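Local coordinates for protein putative decarboxylase involved in desferrioxamine biosynthesis (Erwinia amylovora, PDB 5O5C) that binds pyridoxal 5'-phosphate and, as a group II decarboxylase, probably decarboxylates lysine for the biosynthesis of the siderophore desferrioxamine, at residues Thr273-Ile278 / Glu425-Pro430; His415-Ala420 / Ala492-Val497; Thr434-Tyr439 / Thr472-Arg477; Ala467-Thr472 / Ala499-Tyr504. All coordinates share one frame; numbering follows the deposited sequence.

Interaction 1 of 4, residues Thr273-Ile278 / Glu425-Pro430; sequences TDFGSI and EVLHVP. With PLP (pyridoxal-5'-phosphate), chain H.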
# COMPACT_ATOMS: atom_id res chain seq x y z
N THR B 273 15.58 10.87 8.94
CA THR B 273 15.54 11.00 7.47
C THR B 273 16.61 11.95 6.92
O THR B 273 17.22 11.63 5.93
CB THR B 273 14.17 11.51 7.04
OG1 THR B 273 13.17 10.67 7.64
CG2 THR B 273 14.02 11.58 5.55
N ASP B 274 16.80 13.10 7.54
CA ASP B 274 17.79 14.06 7.09
C ASP B 274 19.24 13.76 7.50
O ASP B 274 20.10 13.87 6.67
CB ASP B 274 17.41 15.47 7.51
CG ASP B 274 16.21 16.04 6.71
OD1 ASP B 274 16.00 15.68 5.57
OD2 ASP B 274 15.49 16.93 7.20
N PHE B 275 19.48 13.48 8.78
CA PHE B 275 20.82 13.38 9.41
C PHE B 275 21.32 11.93 9.54
O PHE B 275 22.56 11.68 9.67
CB PHE B 275 20.82 14.03 10.82
CG PHE B 275 20.84 15.54 10.77
CD1 PHE B 275 19.64 16.27 10.68
CD2 PHE B 275 22.05 16.22 10.71
CE1 PHE B 275 19.65 17.64 10.54
CE2 PHE B 275 22.07 17.60 10.57
CZ PHE B 275 20.87 18.31 10.47
N GLY B 276 20.39 10.98 9.44
CA GLY B 276 20.76 9.57 9.63
C GLY B 276 21.15 9.27 11.06
O GLY B 276 21.91 8.33 11.33
N SER B 277 20.68 10.11 11.97
CA SER B 277 21.11 10.10 13.34
C SER B 277 20.23 9.06 14.06
O SER B 277 19.10 8.82 13.68
CB SER B 277 21.02 11.54 13.91
OG SER B 277 19.69 12.13 13.85
N ILE B 278 20.79 8.45 15.09
CA ILE B 278 20.19 7.34 15.81
C ILE B 278 19.94 7.89 17.19
O ILE B 278 20.92 8.23 17.87
CB ILE B 278 21.14 6.12 15.84
CG1 ILE B 278 21.20 5.46 14.44
CG2 ILE B 278 20.69 5.09 16.86
CD1 ILE B 278 22.47 4.68 14.13
N GLU B 425 30.36 24.05 4.34
CA GLU B 425 30.07 23.86 5.76
C GLU B 425 29.27 22.55 5.99
O GLU B 425 28.15 22.43 5.48
CB GLU B 425 29.24 25.03 6.22
CG GLU B 425 29.02 25.07 7.71
CD GLU B 425 27.86 25.95 8.05
OE1 GLU B 425 27.83 27.10 7.55
OE2 GLU B 425 26.97 25.48 8.79
N VAL B 426 29.83 21.62 6.78
CA VAL B 426 29.19 20.33 7.13
C VAL B 426 28.75 20.38 8.58
O VAL B 426 29.38 21.05 9.36
CB VAL B 426 30.10 19.11 6.89
CG1 VAL B 426 30.57 19.04 5.46
CG2 VAL B 426 31.31 19.10 7.80
N LEU B 427 27.63 19.73 8.92
CA LEU B 427 27.03 19.83 10.26
C LEU B 427 27.33 18.62 11.12
O LEU B 427 27.20 18.66 12.33
CB LEU B 427 25.51 20.00 10.16
CG LEU B 427 24.94 21.29 9.59
CD1 LEU B 427 23.44 21.24 9.60
CD2 LEU B 427 25.39 22.49 10.41
N HIS B 428 27.71 17.51 10.52
CA HIS B 428 27.80 16.31 11.32
C HIS B 428 28.65 15.31 10.65
O HIS B 428 28.78 15.28 9.41
CB HIS B 428 26.40 15.68 11.55
CG HIS B 428 25.74 15.25 10.26
ND1 HIS B 428 25.40 13.94 9.99
CD2 HIS B 428 25.45 15.94 9.14
CE1 HIS B 428 24.90 13.85 8.78
NE2 HIS B 428 24.91 15.05 8.24
N VAL B 429 29.16 14.42 11.47
CA VAL B 429 29.82 13.26 10.93
C VAL B 429 28.79 12.12 10.68
O VAL B 429 27.94 11.87 11.52
CB VAL B 429 30.96 12.86 11.87
CG1 VAL B 429 30.42 12.34 13.20
CG2 VAL B 429 31.86 11.85 11.16
N PRO B 430 28.88 11.41 9.54
CA PRO B 430 27.72 10.54 9.24
C PRO B 430 27.51 9.36 10.14
O PRO B 430 28.39 8.51 10.31
CB PRO B 430 27.98 10.06 7.85
CG PRO B 430 29.41 10.35 7.57
CD PRO B 430 29.69 11.61 8.34
N1 PLP H . 10.18 6.96 8.97
C2 PLP H . 11.41 7.37 8.58
C2A PLP H . 12.54 7.42 9.56
C3 PLP H . 11.61 7.74 7.18
O3 PLP H . 12.84 8.17 6.72
C4 PLP H . 10.43 7.63 6.29
C4A PLP H . 10.49 8.04 4.87
C5 PLP H . 9.15 7.17 6.84
C6 PLP H . 9.09 6.88 8.19
C5A PLP H . 7.94 7.07 5.94
O4P PLP H . 8.23 5.94 5.10
P PLP H . 7.42 5.46 3.79
O1P PLP H . 7.77 6.48 2.74
O2P PLP H . 8.03 4.13 3.45
O3P PLP H . 5.96 5.39 4.07

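Interaction 2 of 4, residues His415-Ala420 / Ala492-Val497; sequences HQLLNA and ADIEDV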
# COMPACT_ATOMS: atom_id res chain seq x y z
N HIS B 415 32.04 12.77 3.77
CA HIS B 415 32.18 13.69 4.89
C HIS B 415 33.59 14.28 4.93
O HIS B 415 33.75 15.49 5.12
CB HIS B 415 31.91 13.02 6.22
CG HIS B 415 32.14 13.92 7.39
ND1 HIS B 415 33.16 13.72 8.30
CD2 HIS B 415 31.52 15.06 7.76
CE1 HIS B 415 33.14 14.69 9.19
NE2 HIS B 415 32.16 15.52 8.88
N GLN B 416 34.60 13.42 4.74
CA GLN B 416 35.97 13.88 4.62
C GLN B 416 36.11 14.89 3.49
O GLN B 416 36.61 15.98 3.74
CB GLN B 416 36.97 12.73 4.48
CG GLN B 416 37.13 11.94 5.75
CD GLN B 416 38.14 10.81 5.64
OE1 GLN B 416 38.24 10.13 4.61
NE2 GLN B 416 38.91 10.60 6.71
N LEU B 417 35.62 14.58 2.30
CA LEU B 417 35.77 15.49 1.13
C LEU B 417 35.02 16.81 1.24
O LEU B 417 35.47 17.82 0.69
CB LEU B 417 35.26 14.84 -0.14
CG LEU B 417 35.88 13.58 -0.66
CD1 LEU B 417 34.96 13.01 -1.73
CD2 LEU B 417 37.27 13.87 -1.18
N LEU B 418 33.85 16.77 1.88
CA LEU B 418 33.04 17.95 2.12
C LEU B 418 33.71 18.88 3.14
O LEU B 418 33.76 20.11 2.90
CB LEU B 418 31.62 17.58 2.61
CG LEU B 418 30.71 16.87 1.58
CD1 LEU B 418 29.45 16.41 2.25
CD2 LEU B 418 30.35 17.71 0.39
N ASN B 419 34.21 18.30 4.23
CA ASN B 419 34.83 19.06 5.32
C ASN B 419 36.12 19.70 4.84
O ASN B 419 36.32 20.88 5.00
CB ASN B 419 35.08 18.14 6.54
CG ASN B 419 35.37 18.91 7.81
OD1 ASN B 419 34.72 19.94 8.10
ND2 ASN B 419 36.33 18.43 8.58
N ALA B 420 36.98 18.90 4.22
CA ALA B 420 38.14 19.39 3.49
C ALA B 420 37.89 20.69 2.69
O ALA B 420 38.75 21.58 2.65
CB ALA B 420 38.65 18.28 2.58
N ALA B 492 35.43 9.41 -6.72
CA ALA B 492 35.39 10.29 -7.88
C ALA B 492 33.98 10.83 -8.22
O ALA B 492 33.80 11.99 -8.59
CB ALA B 492 35.99 9.57 -9.07
N ASP B 493 32.97 9.98 -8.08
CA ASP B 493 31.58 10.42 -8.26
C ASP B 493 31.15 11.52 -7.27
O ASP B 493 30.55 12.51 -7.66
CB ASP B 493 30.65 9.21 -8.19
CG ASP B 493 30.80 8.31 -9.37
OD1 ASP B 493 30.78 8.86 -10.48
OD2 ASP B 493 30.93 7.07 -9.20
N ILE B 494 31.51 11.37 -6.01
CA ILE B 494 31.19 12.35 -4.99
C ILE B 494 31.98 13.61 -5.31
O ILE B 494 31.41 14.70 -5.29
CB ILE B 494 31.59 11.89 -3.59
CG1 ILE B 494 31.03 10.55 -3.27
CG2 ILE B 494 31.22 12.93 -2.51
CD1 ILE B 494 31.98 9.75 -2.45
N GLU B 495 33.26 13.46 -5.64
CA GLU B 495 34.08 14.62 -6.04
C GLU B 495 33.41 15.41 -7.15
O GLU B 495 33.34 16.61 -7.08
CB GLU B 495 35.49 14.24 -6.52
CG GLU B 495 36.42 13.66 -5.49
CD GLU B 495 37.72 13.17 -6.14
OE1 GLU B 495 38.34 13.97 -6.87
OE2 GLU B 495 38.10 12.00 -5.96
N ASP B 496 32.92 14.71 -8.17
CA ASP B 496 32.23 15.38 -9.27
C ASP B 496 31.08 16.27 -8.79
O ASP B 496 30.96 17.45 -9.22
CB ASP B 496 31.71 14.32 -10.28
CG ASP B 496 32.82 13.75 -11.16
OD1 ASP B 496 33.96 14.24 -11.12
OD2 ASP B 496 32.56 12.82 -11.94
N VAL B 497 30.26 15.72 -7.87
CA VAL B 497 28.97 16.34 -7.49
C VAL B 497 29.29 17.54 -6.59
O VAL B 497 28.76 18.64 -6.79
CB VAL B 497 28.00 15.33 -6.82
CG1 VAL B 497 26.64 15.97 -6.52
CG2 VAL B 497 27.73 14.13 -7.71

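Interaction 3 of 4, residues Thr434-Tyr439 / Thr472-Arg477; sequences TQIFRY and TKVNGR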
# COMPACT_ATOMS: atom_id res chain seq x y z
N THR B 434 23.92 9.57 5.18
CA THR B 434 23.44 10.90 4.81
C THR B 434 24.41 11.98 5.32
O THR B 434 25.01 11.82 6.38
CB THR B 434 22.04 11.05 5.40
OG1 THR B 434 21.12 11.45 4.38
CG2 THR B 434 22.01 11.98 6.50
N GLN B 435 24.56 13.07 4.57
CA GLN B 435 25.40 14.20 4.96
C GLN B 435 24.65 15.52 4.69
O GLN B 435 24.27 15.77 3.57
CB GLN B 435 26.71 14.12 4.17
CG GLN B 435 27.78 15.13 4.56
CD GLN B 435 28.27 15.05 6.00
OE1 GLN B 435 28.77 14.05 6.40
NE2 GLN B 435 28.13 16.14 6.77
N ILE B 436 24.43 16.33 5.73
CA ILE B 436 23.81 17.62 5.62
C ILE B 436 24.90 18.71 5.62
O ILE B 436 25.71 18.80 6.54
CB ILE B 436 22.78 17.87 6.76
CG1 ILE B 436 21.64 16.84 6.73
CG2 ILE B 436 22.17 19.26 6.65
CD1 ILE B 436 20.95 16.70 5.39
N PHE B 437 24.90 19.53 4.57
CA PHE B 437 25.90 20.53 4.40
C PHE B 437 25.34 21.71 3.62
O PHE B 437 24.24 21.62 3.07
CB PHE B 437 27.10 19.92 3.65
CG PHE B 437 26.79 19.45 2.25
CD1 PHE B 437 26.23 18.19 2.02
CD2 PHE B 437 27.12 20.26 1.15
CE1 PHE B 437 25.97 17.77 0.72
CE2 PHE B 437 26.85 19.84 -0.14
CZ PHE B 437 26.27 18.59 -0.36
N ARG B 438 26.09 22.81 3.59
CA ARG B 438 25.76 23.93 2.72
C ARG B 438 26.96 24.68 2.19
O ARG B 438 28.05 24.65 2.75
CB ARG B 438 24.77 24.90 3.34
CG ARG B 438 25.27 25.64 4.55
CD ARG B 438 24.28 26.71 5.02
NE ARG B 438 24.90 27.48 6.07
CZ ARG B 438 24.32 28.39 6.84
NH1 ARG B 438 23.04 28.71 6.71
NH2 ARG B 438 25.06 29.00 7.77
N TYR B 439 26.70 25.39 1.10
CA TYR B 439 27.67 26.24 0.52
C TYR B 439 27.62 27.60 1.21
O TYR B 439 26.64 28.30 1.16
CB TYR B 439 27.41 26.33 -0.98
CG TYR B 439 28.42 27.16 -1.71
CD1 TYR B 439 29.71 26.69 -1.93
CD2 TYR B 439 28.09 28.44 -2.17
CE1 TYR B 439 30.66 27.46 -2.57
CE2 TYR B 439 29.02 29.22 -2.82
CZ TYR B 439 30.30 28.71 -3.02
OH TYR B 439 31.22 29.49 -3.68
N THR B 472 17.08 20.37 2.73
CA THR B 472 16.44 20.26 4.02
C THR B 472 16.55 21.62 4.73
O THR B 472 17.52 22.36 4.52
CB THR B 472 17.06 19.20 4.97
OG1 THR B 472 18.18 19.76 5.66
CG2 THR B 472 17.54 17.98 4.27
N LYS B 473 15.57 21.93 5.57
CA LYS B 473 15.70 23.08 6.48
C LYS B 473 16.19 22.57 7.84
O LYS B 473 15.68 21.58 8.33
CB LYS B 473 14.38 23.82 6.63
CG LYS B 473 14.26 25.07 5.79
CD LYS B 473 12.79 25.50 5.66
CE LYS B 473 12.62 26.99 5.87
NZ LYS B 473 11.20 27.41 5.80
N VAL B 474 17.20 23.21 8.41
CA VAL B 474 17.71 22.91 9.74
C VAL B 474 17.72 24.22 10.45
O VAL B 474 18.47 25.12 10.05
CB VAL B 474 19.14 22.37 9.70
CG1 VAL B 474 19.74 22.27 11.11
CG2 VAL B 474 19.17 21.04 8.99
N ASN B 475 16.87 24.33 11.46
CA ASN B 475 16.66 25.54 12.25
C ASN B 475 16.27 26.74 11.38
O ASN B 475 16.73 27.84 11.58
CB ASN B 475 17.88 25.82 13.18
CG ASN B 475 19.02 26.57 12.49
OD1 ASN B 475 19.01 27.79 12.41
ND2 ASN B 475 20.02 25.84 12.02
N GLY B 476 15.38 26.50 10.41
CA GLY B 476 14.94 27.54 9.50
C GLY B 476 15.96 28.04 8.48
O GLY B 476 15.80 29.13 7.95
N ARG B 477 17.00 27.25 8.19
CA ARG B 477 18.03 27.62 7.22
C ARG B 477 18.11 26.53 6.15
O ARG B 477 17.92 25.36 6.44
CB ARG B 477 19.36 27.85 7.97
CG ARG B 477 19.41 29.23 8.63
CD ARG B 477 20.14 29.35 9.97
NE ARG B 477 19.49 30.39 10.81
CZ ARG B 477 19.92 30.84 12.00
NH1 ARG B 477 21.04 30.37 12.56
NH2 ARG B 477 19.21 31.79 12.63

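Interaction 4 of 4, residues Ala467-Thr472 / Ala499-Tyr504; sequences AVIAGT and ALIVHY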
# COMPACT_ATOMS: atom_id res chain seq x y z
N ALA B 467 23.59 15.61 -11.73
CA ALA B 467 23.43 14.87 -10.51
C ALA B 467 22.11 15.22 -9.84
O ALA B 467 21.46 16.21 -10.19
CB ALA B 467 24.58 15.16 -9.58
N VAL B 468 21.70 14.42 -8.88
CA VAL B 468 20.51 14.78 -8.10
C VAL B 468 20.89 14.86 -6.64
O VAL B 468 21.31 13.90 -6.06
CB VAL B 468 19.32 13.81 -8.31
CG1 VAL B 468 18.04 14.37 -7.66
CG2 VAL B 468 19.09 13.54 -9.78
N ILE B 469 20.63 16.01 -6.09
CA ILE B 469 20.89 16.46 -4.73
C ILE B 469 19.52 16.66 -4.05
O ILE B 469 18.50 16.85 -4.73
CB ILE B 469 21.70 17.79 -4.84
CG1 ILE B 469 22.13 18.37 -3.53
CG2 ILE B 469 20.93 18.90 -5.54
CD1 ILE B 469 22.96 19.64 -3.71
N ALA B 470 19.48 16.64 -2.73
CA ALA B 470 18.23 16.94 -2.00
C ALA B 470 18.49 18.13 -1.10
O ALA B 470 19.59 18.64 -1.04
CB ALA B 470 17.75 15.73 -1.21
N GLY B 471 17.47 18.55 -0.37
CA GLY B 471 17.54 19.76 0.45
C GLY B 471 16.78 19.55 1.73
O GLY B 471 16.01 18.63 1.83
N THR B 472 17.08 20.37 2.73
CA THR B 472 16.44 20.26 4.02
C THR B 472 16.55 21.62 4.73
O THR B 472 17.52 22.36 4.52
CB THR B 472 17.06 19.20 4.97
OG1 THR B 472 18.18 19.76 5.66
CG2 THR B 472 17.54 17.98 4.27
N ALA B 499 31.85 19.31 -6.97
CA ALA B 499 32.36 20.36 -7.89
C ALA B 499 31.23 21.10 -8.59
O ALA B 499 31.29 22.32 -8.83
CB ALA B 499 33.30 19.77 -8.92
N LEU B 500 30.20 20.33 -8.94
CA LEU B 500 28.94 20.86 -9.44
C LEU B 500 28.25 21.79 -8.44
O LEU B 500 27.84 22.90 -8.77
CB LEU B 500 28.03 19.68 -9.79
CG LEU B 500 27.04 19.87 -10.91
CD1 LEU B 500 27.74 20.28 -12.19
CD2 LEU B 500 26.28 18.55 -11.09
N ILE B 501 28.14 21.34 -7.22
CA ILE B 501 27.60 22.16 -6.15
C ILE B 501 28.37 23.49 -6.04
O ILE B 501 27.74 24.55 -6.03
CB ILE B 501 27.62 21.41 -4.84
CG1 ILE B 501 26.54 20.32 -4.85
CG2 ILE B 501 27.38 22.30 -3.64
CD1 ILE B 501 26.81 19.29 -3.79
N VAL B 502 29.70 23.42 -5.97
CA VAL B 502 30.52 24.66 -5.86
C VAL B 502 30.58 25.45 -7.19
O VAL B 502 30.62 26.67 -7.14
CB VAL B 502 31.94 24.43 -5.25
CG1 VAL B 502 31.88 23.75 -3.90
CG2 VAL B 502 32.82 23.64 -6.18
N HIS B 503 30.54 24.80 -8.35
CA HIS B 503 30.38 25.53 -9.61
C HIS B 503 29.12 26.40 -9.57
O HIS B 503 29.19 27.62 -9.65
CB HIS B 503 30.39 24.59 -10.84
CG HIS B 503 30.19 25.31 -12.14
ND1 HIS B 503 29.18 24.98 -13.02
CD2 HIS B 503 30.83 26.37 -12.68
CE1 HIS B 503 29.23 25.80 -14.06
NE2 HIS B 503 30.20 26.67 -13.86
N TYR B 504 27.96 25.79 -9.34
CA TYR B 504 26.70 26.56 -9.32
C TYR B 504 26.63 27.61 -8.18
O TYR B 504 26.01 28.65 -8.34
CB TYR B 504 25.48 25.64 -9.32
CG TYR B 504 25.35 24.87 -10.61
CD1 TYR B 504 25.26 25.53 -11.83
CD2 TYR B 504 25.33 23.49 -10.61
CE1 TYR B 504 25.13 24.83 -13.01
CE2 TYR B 504 25.20 22.79 -11.79
CZ TYR B 504 25.10 23.45 -12.98
OH TYR B 504 25.00 22.72 -14.14

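Interaction 1 of 4, residues Thr273-Ile278 / Glu425-Pro430
Phe275 packs against Leu427 and His428 where the cofactor-binding domain of a fold-type I PLP enzyme meets the four-stranded antiparallel sheet of its C-terminal domain. The phenylalanine belongs to the loop between strand 262-269 and helix 281-290, its partners to the turn just after strand 424-426, an outer strand of that sheet. From CB, the Phe275 side chain leaves with CG beside the backbone N and anti to the carbonyl carbon (chi1 -76°), which carries one edge of the ring to the other segment. CD2 leads: it stands 3.7 Å above the His428 plane, over the centre of that ring. This makes a T-shaped pair, Phe275 edge to His428 face, with ring planes 67° apart. CE2, the next atom, is shared, lying 4.0 Å from Leu427 CD1 and equally near His428 CD2. CZ at the tip meets the same methyl, Leu427 CD1, near the plane of the phenyl ring. Tyr242 stacks on Phe275 as well. The imidazole is held in rotation by a bond to the neighbouring strand, where His428 NE2 accepts from Ile436 N; its CE1 comes to 3.3 Å from Phe275 O. This short loop meets the C-terminal sheet through Phe275 and the cofactor through Thr273: Thr273 OG1 is hydrogen-bonded to O3 of pyridoxal phosphate at 2.7 Å.

Interaction 2 of 4, residues His415-Ala420 / Ala492-Val497
Leu417 and Glu495 mark the nearest backbone approach of two helix segments, with their CA atoms 7.4 Å apart, and a single leucine methyl, Leu417 CD1, makes the contact from the first helix. Leu417 CG lies beside the backbone N, anti to the carbonyl carbon (chi1 -61°), and CD1 continues the chain away from CA (chi2 167°), making this methyl the foremost point of the side chain. Leu417 CD1 rests 3.8 Å from Ile494 CG2 and 4.0 Å from Ile494 CB, so it meets the branch point of the isoleucine, and the two side chains run at about a right angle to each other. The contact is thus helix-on-helix packing within the C-terminal domain of a fold-type I PLP enzyme, where helices 397-420 and 491-510 lie side by side against an antiparallel sheet. Ile494 also touches Leu410 and Ala414, so it meets helix 397-420 over about two turns. The neighbouring Leu418 turns to the sheet instead, reaching Val426, Gln435 and Phe437. On the solvent side the same leucine methyl meets the aliphatic part of an acid: Leu417 CD1 is 4.1 Å from Glu495 CG, and the extended chain beyond CG keeps the carboxylate out of this apolar contact. Elsewhere on the 492-497 helix, Asp493 OD1 and Asp496 OD2 both form salt bridges with Lys105 NZ, two carboxylates gripping one ammonium group.

Interaction 3 of 4, residues Thr434-Tyr439 / Thr472-Arg477
Apolar contacts join Ile436 to Thr472 and Val474. Ile436 and Thr472 reach toward each other tip to tip, with Ile436 CD1 3.8 Å from Thr472 CG2. The threonine hydroxyl also leans on the isoleucine, its OG1 being 4.1 Å from Ile436 CD1 and as far from CG2. Because Ile436 CG1 stands beside the backbone N (chi1 -61°), CG2 takes the position anti to N, and this methyl approaches Val474, with Ile436 CG2 to Val474 CG2 at 4.2 Å. Two arginines meet farther along the strand. Arg438, extended from CG to NE, brings NH1 to 4.0 Å from Arg477 CB, and it is this aliphatic base that the guanidinium touches. The two guanidinium planes are only 20° apart, yet Arg477 bends at chi2 and chi3 and leads its charge away, leaving Arg438 NH1 5.7 Å from Arg477 NE. Each has an acid nearby through a long, weak ion pair, Glu425 for Arg438 and Asp447 for Arg477. No hydrogen bond crosses between the two segments; within 472-477 a type I' turn closes a tight beta hairpin: Val474 N donates to Arg477 O at 3.0 Å and Arg477 N to Val474 O at 3.2 Å. Asn475 and Gly476 occupy its corners, both with positive phi. Strand 477-483 runs between strands 434-439 and 470-474 in the antiparallel sheet, so Ile436 reaches Thr472 and Val474 across the intervening strand, while Arg477 stands at its start; Phe437, the next residue along from Ile436, meets Phe482 edge-to-face on strand 477-483.

Interaction 4 of 4, residues Ala467-Thr472 / Ala499-Tyr504
Ala467 and Ile469 meet Leu500 and Ile501 through aliphatic side chains; the flat group near them is Tyr504, one turn on in the helix, with His503 ND1 4.0 Å above one face of its ring and offset toward the rim. The tyrosine side chain itself goes to helix 448-464, touching Ala460, Val461 and Ser464. The contact proper is made by aliphatic tips. Ile469 is stretched out, with CG1 anti to the backbone N (chi1 -177°) and CD1 continuing the line, which sends its last methyl over to the helix. There Ile469 CD1 meets Ile501 CG1 at 3.8 Å and Ile501 CD1 at 3.9 Å, so the methyl lies against the longer branch of the second isoleucine. One residue earlier in the helix, Leu500 covers the beginning of the other segment. Its CD2 is 4.1 Å from Ala467 CB and 4.0 Å from Ala467 N, plain van der Waals packing on the methyl and the backbone together. The CA atoms of Ala467 and Leu500 are 8.2 Å apart. Val468 points elsewhere, and its backbone is hydrogen-bonded to Lys105 and Val107. Ile501 also touches Phe437 and Phe482, and Ile469 touches Leu480, so the apolar layer extends over strands 434-439 and 477-483. Such a seam, with helix 491-510 laid over one face of an antiparallel sheet, is the two-layer alpha/beta packing of the C-terminal domain in fold-type I PLP decarboxylases.

From the N terminus, 273-278 in the cofactor-binding part opens interaction 1, which closes at 425-430 with 146 residues in between. Helix 397-420 has by then opened interaction 2, so these two cross. Interaction 3 begins at strand 434-439, after interaction 1 has closed, and lies nested within the loop of interaction 2. Interaction 4 opens at 467-472 before interaction 3 closes; the two cross and share Thr472. It closes on helix 491-510 just after interaction 2 does, crossing that as well. Interactions 1 and 3 meet where the turn after strand 424-426 lies beside strand 434-439; interaction 2 joins helices 397-420 and 491-510, and interaction 4 packs the latter on the segment leading into strand 470-474.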